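Local atomic coordinates of heterodimeric restriction endonuclease R.BspD6I small subunit (PDB entry 2P14), a protein that forms the catalytic subunit of a heterodimeric type IIS restriction endonuclease, working in complex with a site-specific nickase, and probably cuts DNA as an endonuclease. Residues 5-10 with 25-30; 18-23 with 47-52; 58-63 with 71-76; 89-94 with 126-131. All coordinates share one frame; numbering follows the deposited sequence. Where two conformers were deposited one is given.

Interaction 1: 5-10 with 25-30; sequences LDFYEE and TYRVFK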
# COMPACT_ATOMS: atom_id res chain seq x y z
N LEU A 5 -7.23 -4.33 -11.96
CA LEU A 5 -6.85 -2.92 -12.06
C LEU A 5 -8.00 -2.04 -12.50
O LEU A 5 -8.23 -0.96 -11.93
CB LEU A 5 -5.61 -2.72 -12.96
CG LEU A 5 -4.37 -3.50 -12.51
CD1 LEU A 5 -3.19 -3.17 -13.43
CD2 LEU A 5 -4.01 -3.21 -11.04
N ASP A 6 -8.75 -2.50 -13.51
CA ASP A 6 -9.92 -1.75 -14.01
C ASP A 6 -10.99 -1.63 -12.94
O ASP A 6 -11.74 -0.65 -12.92
CB ASP A 6 -10.53 -2.41 -15.26
CG ASP A 6 -9.60 -2.38 -16.47
OD1 ASP A 6 -8.67 -1.56 -16.51
OD2 ASP A 6 -9.84 -3.22 -17.38
N PHE A 7 -11.09 -2.64 -12.07
CA PHE A 7 -12.13 -2.61 -11.02
C PHE A 7 -11.94 -1.43 -10.05
O PHE A 7 -12.90 -0.96 -9.44
CB PHE A 7 -12.29 -3.94 -10.27
CG PHE A 7 -13.47 -3.95 -9.32
CD1 PHE A 7 -14.76 -4.16 -9.79
CD2 PHE A 7 -13.26 -3.78 -7.95
CE1 PHE A 7 -15.86 -4.16 -8.90
CE2 PHE A 7 -14.35 -3.76 -7.06
CZ PHE A 7 -15.64 -3.96 -7.53
N TYR A 8 -10.72 -0.94 -9.89
CA TYR A 8 -10.56 0.27 -9.08
C TYR A 8 -11.47 1.41 -9.49
O TYR A 8 -11.86 2.23 -8.66
CB TYR A 8 -9.11 0.78 -9.10
CG TYR A 8 -8.17 0.04 -8.17
CD1 TYR A 8 -7.08 -0.70 -8.68
CD2 TYR A 8 -8.36 0.09 -6.78
CE1 TYR A 8 -6.19 -1.35 -7.83
CE2 TYR A 8 -7.47 -0.59 -5.93
CZ TYR A 8 -6.40 -1.30 -6.46
OH TYR A 8 -5.53 -1.92 -5.62
N GLU A 9 -11.86 1.45 -10.77
CA GLU A 9 -12.71 2.54 -11.27
C GLU A 9 -14.19 2.29 -10.95
O GLU A 9 -15.03 3.16 -11.21
CB GLU A 9 -12.47 2.78 -12.78
CG GLU A 9 -10.98 2.94 -13.14
CD GLU A 9 -10.25 3.91 -12.21
OE1 GLU A 9 -10.88 4.88 -11.73
OE2 GLU A 9 -9.04 3.68 -11.92
N GLU A 10 -14.49 1.12 -10.38
CA GLU A 10 -15.87 0.77 -9.97
C GLU A 10 -16.04 0.78 -8.45
O GLU A 10 -17.15 0.76 -7.95
CB GLU A 10 -16.31 -0.59 -10.51
CG GLU A 10 -16.13 -0.75 -12.01
CD GLU A 10 -16.84 0.34 -12.83
OE1 GLU A 10 -17.99 0.73 -12.48
OE2 GLU A 10 -16.25 0.82 -13.82
N THR A 25 -7.29 -4.37 -3.61
CA THR A 25 -5.85 -4.31 -3.45
C THR A 25 -5.29 -5.70 -3.03
O THR A 25 -4.27 -6.18 -3.53
CB THR A 25 -5.49 -3.20 -2.46
OG1 THR A 25 -6.04 -1.96 -2.92
CG2 THR A 25 -3.96 -3.08 -2.36
N TYR A 26 -5.96 -6.36 -2.09
CA TYR A 26 -5.66 -7.75 -1.76
C TYR A 26 -5.70 -8.65 -3.02
O TYR A 26 -4.81 -9.49 -3.19
CB TYR A 26 -6.69 -8.20 -0.72
CG TYR A 26 -6.91 -9.69 -0.61
CD1 TYR A 26 -6.04 -10.52 0.10
CD2 TYR A 26 -8.02 -10.27 -1.24
CE1 TYR A 26 -6.28 -11.90 0.20
CE2 TYR A 26 -8.26 -11.63 -1.14
CZ TYR A 26 -7.38 -12.43 -0.45
OH TYR A 26 -7.68 -13.78 -0.38
N ARG A 27 -6.70 -8.49 -3.88
CA ARG A 27 -6.75 -9.28 -5.13
C ARG A 27 -5.48 -9.10 -5.97
O ARG A 27 -5.01 -10.06 -6.56
CB ARG A 27 -7.98 -8.94 -5.97
CG ARG A 27 -9.32 -9.31 -5.30
CD ARG A 27 -10.36 -9.62 -6.35
NE ARG A 27 -10.69 -8.43 -7.11
CZ ARG A 27 -11.35 -8.42 -8.28
NH1 ARG A 27 -11.75 -9.57 -8.86
NH2 ARG A 27 -11.60 -7.28 -8.87
N VAL A 28 -4.94 -7.88 -6.02
CA VAL A 28 -3.69 -7.64 -6.78
C VAL A 28 -2.55 -8.49 -6.21
O VAL A 28 -1.85 -9.22 -6.95
CB VAL A 28 -3.29 -6.15 -6.75
CG1 VAL A 28 -1.89 -5.98 -7.40
CG2 VAL A 28 -4.28 -5.33 -7.49
N PHE A 29 -2.35 -8.39 -4.90
CA PHE A 29 -1.26 -9.14 -4.25
C PHE A 29 -1.45 -10.66 -4.26
O PHE A 29 -0.51 -11.43 -4.46
CB PHE A 29 -1.00 -8.62 -2.84
CG PHE A 29 -0.23 -7.35 -2.85
CD1 PHE A 29 1.17 -7.37 -2.91
CD2 PHE A 29 -0.89 -6.13 -2.83
CE1 PHE A 29 1.90 -6.19 -2.95
CE2 PHE A 29 -0.17 -4.94 -2.87
CZ PHE A 29 1.23 -4.98 -2.92
N LYS A 30 -2.70 -11.10 -4.15
CA LYS A 30 -2.97 -12.53 -4.28
C LYS A 30 -2.60 -13.01 -5.69
O LYS A 30 -1.97 -14.06 -5.87
CB LYS A 30 -4.46 -12.80 -3.98
CG LYS A 30 -4.84 -14.31 -4.02
CD LYS A 30 -6.30 -14.51 -3.67
CE LYS A 30 -6.69 -15.98 -3.80
NZ LYS A 30 -6.02 -16.75 -2.72
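Tyr8 reaches across from segment 5-10 to Thr25 of helix 17-32, and its phenol OH donates a hydrogen bond of 2.7 Å to Thr25 OG1. The acceptor lies in the plane of the tyrosine ring, so the ring approaches edge first and not by a face. Thr25 OG1 is also bonded to the backbone oxygen of Phe21 in its own helix, and this second bond probably fixes the rotation of the threonine hydroxyl. Beside this buried polar link the packing is apolar: Val28 CG2 meets Leu5 CD2 at 4.1 Å and sits at the same distance from Tyr8 OH. With its CG anti to the carbonyl carbon (chi1 -58°), Leu5 turns one methyl back to Val28 although its CB starts off away from helix 17-32.

The partly exposed side is more open and less specific. Arg27, bent at chi3, brings the edge of its guanidinium to Phe7, where NH2 lies 3.7 Å from Phe7 CB. The guanidinium and the phenyl ring stand nearly perpendicular, 85° apart, and no stack forms; Arg27 NH2 finds its polar partner in Asn24.

The contact thus packs the N-terminal helix 2-7 and the residues after it against helix 17-32 around a buried tyrosine-threonine bond. Phe138 of helix 135-146 touches both Tyr8 and Val28, Leu109 of strand 104-110 meets Tyr8 and Thr25, and Thr25 rests on Ile72 and Cys74 of strand 69-75.

Interaction 2: 18-23 with 47-52; sequences PNYFEW and SGHPIG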
# COMPACT_ATOMS: atom_id res chain seq x y z
N PRO A 18 -14.85 1.79 0.84
CA PRO A 18 -13.65 1.38 1.61
C PRO A 18 -13.41 -0.13 1.67
O PRO A 18 -12.26 -0.58 1.53
CB PRO A 18 -13.95 1.91 3.01
CG PRO A 18 -14.73 3.21 2.68
CD PRO A 18 -15.69 2.73 1.63
N ASN A 19 -14.46 -0.90 1.88
CA ASN A 19 -14.34 -2.35 1.95
C ASN A 19 -13.87 -2.94 0.62
O ASN A 19 -13.04 -3.85 0.56
CB ASN A 19 -15.69 -2.99 2.34
CG ASN A 19 -16.06 -2.78 3.80
OD1 ASN A 19 -15.26 -2.34 4.62
ND2 ASN A 19 -17.31 -3.11 4.12
N TYR A 20 -14.42 -2.41 -0.48
CA TYR A 20 -14.04 -2.92 -1.81
C TYR A 20 -12.66 -2.44 -2.25
O TYR A 20 -11.98 -3.14 -2.99
CB TYR A 20 -15.10 -2.59 -2.87
CG TYR A 20 -16.35 -3.42 -2.73
CD1 TYR A 20 -16.58 -4.54 -3.54
CD2 TYR A 20 -17.30 -3.10 -1.75
CE1 TYR A 20 -17.79 -5.32 -3.38
CE2 TYR A 20 -18.46 -3.86 -1.59
CZ TYR A 20 -18.69 -4.95 -2.40
OH TYR A 20 -19.89 -5.64 -2.21
N PHE A 21 -12.24 -1.29 -1.75
CA PHE A 21 -10.91 -0.76 -2.10
C PHE A 21 -9.82 -1.64 -1.50
O PHE A 21 -8.88 -2.06 -2.21
CB PHE A 21 -10.81 0.68 -1.59
CG PHE A 21 -9.62 1.44 -2.08
CD1 PHE A 21 -9.34 1.54 -3.43
CD2 PHE A 21 -8.79 2.07 -1.17
CE1 PHE A 21 -8.22 2.29 -3.87
CE2 PHE A 21 -7.67 2.79 -1.59
CZ PHE A 21 -7.40 2.92 -2.93
N GLU A 22 -9.94 -1.97 -0.21
CA GLU A 22 -8.93 -2.85 0.42
C GLU A 22 -8.99 -4.25 -0.19
O GLU A 22 -7.96 -4.86 -0.51
CB GLU A 22 -9.08 -2.88 1.96
CG GLU A 22 -10.33 -3.54 2.51
CD GLU A 22 -10.48 -3.36 4.02
OE1 GLU A 22 -9.54 -2.87 4.67
OE2 GLU A 22 -11.56 -3.74 4.55
N TRP A 23 -10.21 -4.73 -0.45
CA TRP A 23 -10.35 -6.04 -1.08
C TRP A 23 -9.71 -6.11 -2.47
O TRP A 23 -9.02 -7.09 -2.79
CB TRP A 23 -11.83 -6.39 -1.17
CG TRP A 23 -12.14 -7.64 -1.96
CD1 TRP A 23 -11.95 -8.93 -1.58
CD2 TRP A 23 -12.71 -7.69 -3.29
NE1 TRP A 23 -12.39 -9.80 -2.57
CE2 TRP A 23 -12.85 -9.07 -3.62
CE3 TRP A 23 -13.15 -6.72 -4.20
CZ2 TRP A 23 -13.40 -9.49 -4.85
CZ3 TRP A 23 -13.67 -7.13 -5.41
CH2 TRP A 23 -13.80 -8.50 -5.73
N SER A 47 -21.29 -14.59 -0.51
CA SER A 47 -21.18 -14.33 -1.94
C SER A 47 -19.77 -13.94 -2.37
O SER A 47 -19.56 -13.61 -3.54
CB SER A 47 -22.16 -13.22 -2.36
OG SER A 47 -23.50 -13.65 -2.29
N GLY A 48 -18.82 -13.95 -1.43
CA GLY A 48 -17.44 -13.59 -1.73
C GLY A 48 -17.21 -12.08 -1.77
O GLY A 48 -16.15 -11.64 -2.21
N HIS A 49 -18.21 -11.31 -1.36
CA HIS A 49 -18.11 -9.84 -1.25
C HIS A 49 -17.39 -9.45 0.04
O HIS A 49 -17.67 -10.00 1.09
CB HIS A 49 -19.49 -9.19 -1.24
CG HIS A 49 -20.08 -8.99 -2.60
ND1 HIS A 49 -20.37 -10.04 -3.45
CD2 HIS A 49 -20.41 -7.86 -3.27
CE1 HIS A 49 -20.86 -9.56 -4.58
NE2 HIS A 49 -20.90 -8.24 -4.49
N PRO A 50 -16.49 -8.46 -0.05
CA PRO A 50 -15.84 -7.99 1.16
C PRO A 50 -16.88 -7.26 2.01
O PRO A 50 -17.70 -6.50 1.48
CB PRO A 50 -14.77 -7.01 0.64
CG PRO A 50 -15.38 -6.49 -0.67
CD PRO A 50 -16.06 -7.70 -1.25
N ILE A 51 -16.82 -7.50 3.32
CA ILE A 51 -17.77 -6.89 4.25
C ILE A 51 -17.10 -6.26 5.47
O ILE A 51 -17.77 -5.95 6.44
CB ILE A 51 -18.92 -7.88 4.69
CG1 ILE A 51 -18.36 -9.21 5.20
CG2 ILE A 51 -19.92 -8.08 3.57
CD1 ILE A 51 -17.79 -9.16 6.57
N GLY A 52 -15.79 -6.02 5.41
CA GLY A 52 -15.10 -5.32 6.49
C GLY A 52 -14.90 -6.23 7.69
O GLY A 52 -14.36 -7.33 7.54
O HOH W 1 -13.46 -5.27 3.39
O HOH W 2 -19.06 -4.09 2.13
O HOH W 3 -18.56 -3.00 6.73
O HOH W 4 -20.32 -6.15 0.51
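Asn19 and Gly52 mark the closest approach of the two backbones, their CA atoms 5.5 Å apart, where helix 18-23 is crossed by the short, weakly bonded strand 50-52 at 115° between chain directions. The amide of Asn19 lies close against Gly52, and a CB on that residue would run into Asn19 OD1.

Pro50 is the centre of the contact, lodged between two aromatic rings. Tyr20 CG is anti to the carbonyl carbon (chi1 -73°), which lays its ring against the proline. Pro50 CG stands over the centre of that ring, 3.7 Å from the centroid and 10° off the normal, a clear CH-pi contact. Pro50 CD lies over the five-membered ring of Trp23, 4.0 Å from its centroid, a second CH-pi contact, and Pro50 CB packs on Trp23 CB at 3.5 Å.

Around this apolar centre the polar groups meet through water. Asn19 ND2 donates to two waters, one bound in turn to Pro50 O and the other to Ile51 O. Pro50 O takes a further water, which lies 2.8 Å from Tyr20 OH. A fourth is shared by Asn19 O and Glu22 OE2, with a weak bond from Gly52 N. Putting an alanine at Tyr20 would probably uncover one side of Pro50 and leave the water on Pro50 O without its phenol partner.

The short strand 50-52, which pairs with strand 43-44, is thus held to helix 17-32 by CH-pi packing and water bridges without direct hydrogen bonds between the segments, consistent with a partly buried contact near the protein surface.

Interaction 3: 58-63 with 71-76; sequences VEDILV and LIECSL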
# COMPACT_ATOMS: atom_id res chain seq x y z
N VAL A 58 -4.70 -3.55 13.60
CA VAL A 58 -3.95 -4.38 12.65
C VAL A 58 -4.06 -3.79 11.24
O VAL A 58 -5.14 -3.35 10.81
CB VAL A 58 -4.47 -5.82 12.66
CG1 VAL A 58 -3.77 -6.70 11.60
CG2 VAL A 58 -4.27 -6.40 14.09
N GLU A 59 -2.94 -3.82 10.51
CA GLU A 59 -2.90 -3.36 9.11
C GLU A 59 -3.97 -3.99 8.21
O GLU A 59 -4.41 -5.13 8.41
CB GLU A 59 -1.50 -3.63 8.52
CG GLU A 59 -1.07 -5.09 8.56
CD GLU A 59 -0.39 -5.53 9.89
OE1 GLU A 59 -0.39 -4.75 10.89
OE2 GLU A 59 0.13 -6.67 9.91
N ASP A 60 -4.36 -3.24 7.18
CA ASP A 60 -5.40 -3.74 6.26
C ASP A 60 -5.05 -5.06 5.58
O ASP A 60 -5.90 -5.95 5.47
CB ASP A 60 -5.72 -2.71 5.16
CG ASP A 60 -6.33 -1.42 5.71
OD1 ASP A 60 -6.80 -1.39 6.85
OD2 ASP A 60 -6.34 -0.41 4.98
N ILE A 61 -3.80 -5.19 5.14
CA ILE A 61 -3.31 -6.39 4.45
C ILE A 61 -1.85 -6.55 4.83
O ILE A 61 -1.12 -5.56 4.91
CB ILE A 61 -3.38 -6.28 2.90
CG1 ILE A 61 -4.80 -5.91 2.46
CG2 ILE A 61 -2.97 -7.59 2.22
CD1 ILE A 61 -4.81 -5.19 1.09
N LEU A 62 -1.45 -7.79 5.10
CA LEU A 62 -0.03 -8.09 5.28
C LEU A 62 0.36 -9.11 4.23
O LEU A 62 -0.34 -10.11 4.07
CB LEU A 62 0.26 -8.68 6.67
CG LEU A 62 1.66 -9.23 6.92
CD1 LEU A 62 2.71 -8.07 6.92
CD2 LEU A 62 1.64 -10.03 8.24
N VAL A 63 1.46 -8.85 3.52
CA VAL A 63 2.03 -9.89 2.65
C VAL A 63 3.47 -10.17 3.13
O VAL A 63 4.29 -9.25 3.26
CB VAL A 63 1.98 -9.51 1.14
CG1 VAL A 63 2.84 -8.32 0.85
CG2 VAL A 63 2.37 -10.68 0.24
N LEU A 71 3.32 -4.23 4.59
CA LEU A 71 2.02 -3.94 5.22
C LEU A 71 1.34 -3.01 4.24
O LEU A 71 1.90 -1.99 3.86
CB LEU A 71 2.19 -3.24 6.55
CG LEU A 71 2.60 -4.08 7.76
CD1 LEU A 71 4.05 -4.55 7.56
CD2 LEU A 71 2.50 -3.29 9.02
N ILE A 72 0.12 -3.33 3.83
CA ILE A 72 -0.57 -2.51 2.86
C ILE A 72 -1.77 -1.85 3.55
O ILE A 72 -2.61 -2.53 4.19
CB ILE A 72 -1.01 -3.31 1.64
CG1 ILE A 72 0.21 -3.97 0.96
CG2 ILE A 72 -1.68 -2.38 0.65
CD1 ILE A 72 0.08 -5.44 0.84
N GLU A 73 -1.79 -0.52 3.49
CA GLU A 73 -2.81 0.31 4.14
C GLU A 73 -3.55 1.04 3.02
O GLU A 73 -2.92 1.71 2.24
CB GLU A 73 -2.18 1.30 5.11
CG GLU A 73 -1.25 0.63 6.13
CD GLU A 73 -1.95 -0.03 7.28
OE1 GLU A 73 -3.18 -0.35 7.24
OE2 GLU A 73 -1.24 -0.28 8.25
N CYS A 74 -4.88 0.91 2.97
CA CYS A 74 -5.67 1.45 1.88
C CYS A 74 -6.61 2.51 2.45
O CYS A 74 -7.26 2.27 3.48
CB CYS A 74 -6.54 0.34 1.28
SG CYS A 74 -5.50 -0.95 0.51
N SER A 75 -6.68 3.66 1.80
CA SER A 75 -7.64 4.67 2.22
C SER A 75 -8.15 5.51 1.06
O SER A 75 -7.36 5.97 0.24
CB SER A 75 -7.01 5.63 3.23
OG SER A 75 -8.02 6.52 3.71
N LEU A 76 -9.46 5.72 1.04
CA LEU A 76 -10.09 6.61 0.07
C LEU A 76 -10.16 8.06 0.56
O LEU A 76 -10.60 8.97 -0.18
CB LEU A 76 -11.49 6.10 -0.29
CG LEU A 76 -11.53 4.78 -1.05
CD1 LEU A 76 -12.98 4.28 -1.22
CD2 LEU A 76 -10.85 4.89 -2.41
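Asp60, just before strand 61-64, and Glu73 of strand 69-75 tie the open end of the beta hairpin together, in the sheet of a PD-(D/E)XK nuclease fold; a close acidic pair on such a hairpin is consistent with the signature site of that clan. Cys74 N donates to Asp60 OD2 at 2.8 Å, almost straight (175°) and on the anti side of the carboxylate. In return Asp60 N gives a bond of 3.1 Å to Glu73 OE1, arriving from well above the carboxylate plane. Glu73, bent at chi2, turns its other oxygen, OE2, to His93 ND1 of helix 80-98. Replacing Glu73 by a leucine would probably leave Asp60 N and the His93 imidazole without their acceptors.

Farther along, Ile61 and Ile72 form an antiparallel hydrogen-bonded pair, the bond from Ile72 N to Ile61 O being the shorter at 2.8 Å. Leu62 and Leu71 follow as a non-hydrogen-bonded pair whose CD1 methyls meet at 3.8 Å, while Leu71 CD2 also packs against the carboxylate end of Glu59. On the other face of the sheet, Ile72 CD1 lies 4.0 Å from both Ile61 CG2 and Val63 CG1, its chi2 of 123° well away from a staggered value.

Interaction 4: 89-94 with 126-131; sequences SVVRHL and ESEPVI. With SO4 (sulfate ion), chain C.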
# COMPACT_ATOMS: atom_id res chain seq x y z
N SER A 89 -2.22 5.45 12.69
CA SER A 89 -2.40 4.02 12.56
C SER A 89 -1.42 3.41 11.54
O SER A 89 -0.91 2.31 11.78
CB SER A 89 -3.84 3.67 12.26
OG SER A 89 -4.21 4.22 11.03
N VAL A 90 -1.13 4.12 10.44
CA VAL A 90 -0.13 3.62 9.47
C VAL A 90 1.21 3.44 10.16
O VAL A 90 1.86 2.40 10.03
CB VAL A 90 0.00 4.57 8.25
CG1 VAL A 90 1.29 4.28 7.44
CG2 VAL A 90 -1.23 4.41 7.34
N VAL A 91 1.63 4.45 10.91
CA VAL A 91 2.95 4.36 11.53
C VAL A 91 2.95 3.32 12.65
O VAL A 91 3.90 2.53 12.78
CB VAL A 91 3.42 5.75 12.02
CG1 VAL A 91 4.69 5.62 12.90
CG2 VAL A 91 3.70 6.64 10.78
N ARG A 92 1.90 3.34 13.47
CA ARG A 92 1.80 2.41 14.59
C ARG A 92 1.82 0.95 14.11
O ARG A 92 2.47 0.09 14.72
CB ARG A 92 0.52 2.66 15.41
CG ARG A 92 0.35 1.76 16.63
CD ARG A 92 -0.87 2.17 17.47
NE ARG A 92 -2.15 1.84 16.83
CZ ARG A 92 -2.95 2.74 16.24
NH1 ARG A 92 -2.61 4.02 16.20
NH2 ARG A 92 -4.09 2.36 15.69
N HIS A 93 1.09 0.64 13.04
CA HIS A 93 1.09 -0.75 12.62
C HIS A 93 2.49 -1.21 12.21
O HIS A 93 2.90 -2.34 12.50
CB HIS A 93 0.14 -0.99 11.45
CG HIS A 93 -1.29 -0.69 11.75
ND1 HIS A 93 -2.19 -0.41 10.75
CD2 HIS A 93 -1.97 -0.62 12.92
CE1 HIS A 93 -3.38 -0.19 11.29
NE2 HIS A 93 -3.27 -0.30 12.60
N LEU A 94 3.20 -0.32 11.52
CA LEU A 94 4.54 -0.68 11.07
C LEU A 94 5.48 -0.84 12.25
O LEU A 94 6.28 -1.76 12.26
CB LEU A 94 5.07 0.37 10.08
CG LEU A 94 6.42 0.02 9.40
CD1 LEU A 94 6.44 -1.34 8.74
CD2 LEU A 94 6.71 1.07 8.37
N GLU A 126 14.17 5.14 8.17
CA GLU A 126 15.00 4.01 8.56
C GLU A 126 14.19 2.97 9.31
O GLU A 126 14.13 1.82 8.88
CB GLU A 126 16.17 4.49 9.43
CG GLU A 126 17.10 5.45 8.70
CD GLU A 126 17.76 4.83 7.49
OE1 GLU A 126 18.42 3.78 7.64
OE2 GLU A 126 17.62 5.41 6.37
N SER A 127 13.53 3.37 10.39
CA SER A 127 12.81 2.41 11.22
C SER A 127 11.35 2.21 10.82
O SER A 127 10.78 1.16 11.08
CB SER A 127 12.92 2.79 12.70
OG SER A 127 12.24 3.99 12.96
N GLU A 128 10.77 3.21 10.15
CA GLU A 128 9.35 3.20 9.81
C GLU A 128 9.16 3.58 8.32
O GLU A 128 8.52 4.57 8.04
CB GLU A 128 8.56 4.12 10.78
CG GLU A 128 8.73 3.71 12.28
CD GLU A 128 8.62 4.86 13.29
OE1 GLU A 128 8.15 5.98 12.97
OE2 GLU A 128 8.99 4.66 14.48
N PRO A 129 9.71 2.78 7.37
CA PRO A 129 9.61 3.15 5.96
C PRO A 129 8.23 2.94 5.35
O PRO A 129 7.75 1.78 5.28
CB PRO A 129 10.66 2.25 5.29
CG PRO A 129 10.71 1.03 6.16
CD PRO A 129 10.46 1.52 7.55
N VAL A 130 7.64 4.05 4.90
CA VAL A 130 6.32 4.03 4.30
C VAL A 130 6.42 4.62 2.89
O VAL A 130 6.96 5.73 2.70
CB VAL A 130 5.29 4.83 5.13
CG1 VAL A 130 3.92 4.73 4.46
CG2 VAL A 130 5.21 4.29 6.59
N ILE A 131 5.91 3.89 1.90
CA ILE A 131 5.91 4.41 0.54
C ILE A 131 4.46 4.66 0.12
O ILE A 131 3.68 3.71 -0.02
CB ILE A 131 6.58 3.46 -0.47
CG1 ILE A 131 8.02 3.12 -0.06
CG2 ILE A 131 6.56 4.10 -1.85
CD1 ILE A 131 8.14 1.92 0.91
S SO4 C . -6.61 0.83 13.48
O1 SO4 C . -5.36 0.55 14.21
O2 SO4 C . -6.93 2.25 13.65
O3 SO4 C . -7.68 -0.02 14.01
O4 SO4 C . -6.39 0.53 12.06
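Leu94 drives one methyl, CD2, into the bend of segment 126-131, where it comes within 3.3 Å of Pro129 O and 3.5 Å of Glu128 C. Its CG is anti to the backbone N (chi1 -173°), which carries the branch out from helix 80-98 to the loop and the start of strand 130-134. The same methyl touches Pro129 CD at 3.9 Å and Val130 CG2. One helical turn earlier, the Val90 and Val130 side chains cross obliquely, Val90 CG1 lying 4.0 Å from each Val130 methyl, so Val130 CG2 is met by both helix residues. At the more exposed edge, Val91 CG1 packs against the carboxylate of the extended Glu128 side chain, 3.5 Å from OE1; Glu128 OE2 is bonded to Gln95.

Arg92 and His93 belong to another side of the helix, where they bind a sulfate ion. His93 NE2 meets O1 in a well-directed bond of 2.8 Å (162°), Arg92 NH2 adds a weak, bent one to the same oxygen, and Gly57 N also holds the ion.

The helix therefore has two chemistries: branched aliphatic side chains seat it on the loop and the start of the outermost strand 130-134, while Arg92 and His93, with a backbone NH, hold an anion that, though probably from the crystallisation liquor, may mark a phosphate-binding site.

Interactions 1 and 4 are the more buried contacts and lie on opposite sides of the chain's centre, their own centres about 23 Å apart. Interaction 1 joins two helical regions by one buried hydroxyl bond with aliphatic and aromatic packing; interaction 4 sets helix 80-98 on a loop and strand by apolar contacts. Interaction 2, farthest from the chain's centre, relies on water bridges. It shares helix 17-32 with interaction 1, and the two join where Phe7 packs on Trp23 and Tyr20. Interaction 3, nearest the middle, is marked by backbone pairing and direct bonds to carboxylates. Its Ile61 and Ile72 back onto helix 17-32, whereas Glu73 OE2 makes a probable hydrogen bond to His93 ND1 of interaction 4.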